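Local coordinates for RNA pseudouridylate synthase domain-containing protein 1 (PDB 5VBB) that probably binds RNA and isomerises selected uridines to pseudouridine, as a pseudouridine synthase of the RluA family, at residues I114-G119 against M130-S135. Sequence-based numbering, arbitrary orientation.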
ATOM      1  N   ILE A 114      10.480   3.378 -11.059  1.00 34.43           N
ATOM      2  CA  ILE A 114      11.178   4.184 -10.042  1.00 33.82           C
ATOM      3  C   ILE A 114      12.173   3.251  -9.426  1.00 37.63           C
ATOM      4  O   ILE A 114      11.791   2.284  -8.750  1.00 34.17           O
ATOM      5  CB  ILE A 114      10.258   4.764  -8.965  1.00 35.92           C
ATOM      6  CG1 ILE A 114       8.973   5.368  -9.593  1.00 37.95           C
ATOM      7  CG2 ILE A 114      11.060   5.805  -8.175  1.00 37.72           C
ATOM      8  CD1 ILE A 114       7.904   5.658  -8.655  1.00 43.77           C
ATOM      9  N   SER A 115      13.439   3.516  -9.667  1.00 34.54           N
ATOM     10  CA  SER A 115      14.517   2.611  -9.273  1.00 35.19           C
ATOM     11  C   SER A 115      15.504   3.213  -8.275  1.00 41.62           C
ATOM     12  O   SER A 115      16.415   2.503  -7.882  1.00 39.88           O
ATOM     13  CB  SER A 115      15.267   2.188 -10.533  1.00 38.36           C
ATOM     14  OG  SER A 115      15.868   3.309 -11.165  1.00 41.82           O
ATOM     15  N   HIS A 116      15.349   4.489  -7.862  1.00 39.99           N
ATOM     16  CA  HIS A 116      16.289   5.118  -6.921  1.00 43.29           C
ATOM     17  C   HIS A 116      16.353   4.285  -5.665  1.00 42.89           C
ATOM     18  O   HIS A 116      15.310   3.908  -5.133  1.00 38.39           O
ATOM     19  CB  HIS A 116      15.849   6.523  -6.492  1.00 47.69           C
ATOM     20  CG  HIS A 116      15.794   7.556  -7.574  1.00 54.30           C
ATOM     21  ND1 HIS A 116      16.574   7.465  -8.711  1.00 58.36           N
ATOM     22  CD2 HIS A 116      15.047   8.681  -7.639  1.00 57.47           C
ATOM     23  CE1 HIS A 116      16.279   8.537  -9.430  1.00 58.85           C
ATOM     24  NE2 HIS A 116      15.344   9.283  -8.826  1.00 58.36           N
ATOM     25  N   ALA A 117      17.567   4.012  -5.188  1.00 40.95           N
ATOM     26  CA  ALA A 117      17.781   3.209  -3.989  1.00 38.68           C
ATOM     27  C   ALA A 117      17.290   3.989  -2.754  1.00 41.91           C
ATOM     28  O   ALA A 117      17.361   5.211  -2.745  1.00 40.99           O
ATOM     29  CB  ALA A 117      19.249   2.835  -3.862  1.00 38.74           C
ATOM     30  N   ILE A 118      16.766   3.258  -1.747  1.00 37.62           N
ATOM     31  CA  ILE A 118      16.210   3.799  -0.511  1.00 36.25           C
ATOM     32  C   ILE A 118      17.111   3.419   0.633  1.00 40.71           C
ATOM     33  O   ILE A 118      17.429   2.259   0.793  1.00 41.75           O
ATOM     34  CB  ILE A 118      14.755   3.319  -0.304  1.00 37.19           C
ATOM     35  CG1 ILE A 118      13.897   3.839  -1.467  1.00 36.54           C
ATOM     36  CG2 ILE A 118      14.188   3.804   1.049  1.00 39.91           C
ATOM     37  CD1 ILE A 118      12.423   3.428  -1.495  1.00 33.36           C
ATOM     38  N   GLY A 119      17.547   4.412   1.387  1.00 40.56           N
ATOM     39  CA  GLY A 119      18.341   4.216   2.586  1.00 41.27           C
ATOM     40  C   GLY A 119      17.608   4.762   3.787  1.00 44.64           C
ATOM     41  O   GLY A 119      16.471   5.237   3.682  1.00 40.48           O
ATOM     42  N   MET A 130      12.965   7.188   6.156  1.00 39.59           N
ATOM     43  CA  MET A 130      13.654   6.753   4.955  1.00 37.76           C
ATOM     44  C   MET A 130      13.988   7.897   4.000  1.00 43.12           C
ATOM     45  O   MET A 130      13.373   8.959   4.051  1.00 41.36           O
ATOM     46  CB  MET A 130      12.754   5.721   4.248  1.00 38.61           C
ATOM     47  CG  MET A 130      12.251   4.591   5.165  1.00 40.88           C
ATOM     48  SD  MET A 130      13.492   3.559   5.983  1.00 44.47           S
ATOM     49  CE  MET A 130      14.126   2.639   4.585  1.00 40.56           C
ATOM     50  N   CYS A 131      14.955   7.677   3.107  1.00 42.13           N
ATOM     51  CA  CYS A 131      15.379   8.675   2.124  1.00 43.64           C
ATOM     52  C   CYS A 131      15.886   8.035   0.851  1.00 45.29           C
ATOM     53  O   CYS A 131      16.266   6.882   0.845  1.00 42.88           O
ATOM     54  CB  CYS A 131      16.469   9.561   2.719  1.00 48.05           C
ATOM     55  SG  CYS A 131      17.893   8.638   3.337  1.00 54.44           S
ATOM     56  N   ILE A 132      15.994   8.848  -0.192  1.00 44.10           N
ATOM     57  CA  ILE A 132      16.529   8.447  -1.494  1.00 45.30           C
ATOM     58  C   ILE A 132      18.032   8.563  -1.445  1.00 47.77           C
ATOM     59  O   ILE A 132      18.539   9.534  -0.874  1.00 45.37           O
ATOM     60  CB  ILE A 132      15.954   9.392  -2.598  1.00 51.01           C
ATOM     61  CG1 ILE A 132      14.440   9.237  -2.688  1.00 52.52           C
ATOM     62  CG2 ILE A 132      16.588   9.147  -3.937  1.00 55.27           C
ATOM     63  CD1 ILE A 132      13.963   7.896  -3.355  1.00 56.80           C
ATOM     64  N   GLU A 133      18.747   7.648  -2.137  1.00 45.95           N
ATOM     65  CA  GLU A 133      20.221   7.662  -2.247  1.00 47.84           C
ATOM     66  C   GLU A 133      20.652   9.010  -2.790  1.00 52.43           C
ATOM     67  O   GLU A 133      19.933   9.587  -3.602  1.00 52.19           O
ATOM     68  CB  GLU A 133      20.702   6.560  -3.215  1.00 50.09           C
ATOM     69  CG  GLU A 133      20.484   6.953  -4.677  1.00 61.98           C
ATOM     70  CD  GLU A 133      20.721   5.912  -5.736  1.00 69.78           C
ATOM     71  OE1 GLU A 133      21.893   5.733  -6.130  1.00 77.54           O
ATOM     72  OE2 GLU A 133      19.720   5.418  -6.299  1.00 40.30           O
ATOM     73  N   GLY A 134      21.763   9.546  -2.313  1.00 51.64           N
ATOM     74  CA  GLY A 134      22.207  10.862  -2.767  1.00 52.17           C
ATOM     75  C   GLY A 134      21.707  12.029  -1.917  1.00 56.02           C
ATOM     76  O   GLY A 134      22.376  13.068  -1.870  1.00 56.04           O
ATOM     77  N   SER A 135      20.538  11.898  -1.258  0.50 51.09           N
ATOM     78  CA  SER A 135      20.034  12.965  -0.389  0.50 51.68           C
ATOM     79  C   SER A 135      20.941  13.083   0.846  0.50 58.31           C
ATOM     80  O   SER A 135      21.658  12.136   1.178  0.50 56.48           O
ATOM     81  CB  SER A 135      18.585  12.713   0.014  0.50 51.88           C
ATOM     82  OG  SER A 135      18.469  11.592   0.870  0.50 53.25           O
TER
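The imidazole of H116 and the carboxylate of E133 are the flat groups here. Against the H116 ring comes the methyl CG2 of I132, obliquely, and it reaches H116 CB at 3.7 Å; E133 OE2 lies oblique to the same ring. Both groups sit at the mouth of an antiparallel beta hairpin, strands 118-121 and 130-132, part of a small three-stranded sheet completed by 138-142. The E133 carboxylate grips the backbone just ahead of the strand: A117 N donates to E133 OE2 at 2.8 Å, a nearly straight bond (165°) that arrives from above the carboxylate plane. E133 CG is wedged between its own N and carbonyl carbon (chi1 77°), and the extended chain beyond carries OE2 back to A117. The return bond, E133 N to A117 O, is 2.9 Å long, so A117 is held at both its N and its O by one residue. Next along, I118 and I132 form a non-hydrogen-bonded pair, with their side chains on the face turned to helix 175-182. G119 and C131 follow as a hydrogen-bonded pair, joined N to O in both directions. On the other face, C131 SG lies beside G119 O and forms the disulfide to C138, which links the two outer strands across 118-121. M130, bent at chi2 and chi3, brings its side chain to about 3 Å, nearest atoms, from a sulfate probably left by the crystallisation liquor, and about 8 Å from that of D67, the probable catalytic aspartate. Its methyl CE ends 3.7 Å from I118 CG2, the two side chains crossing at roughly a right angle.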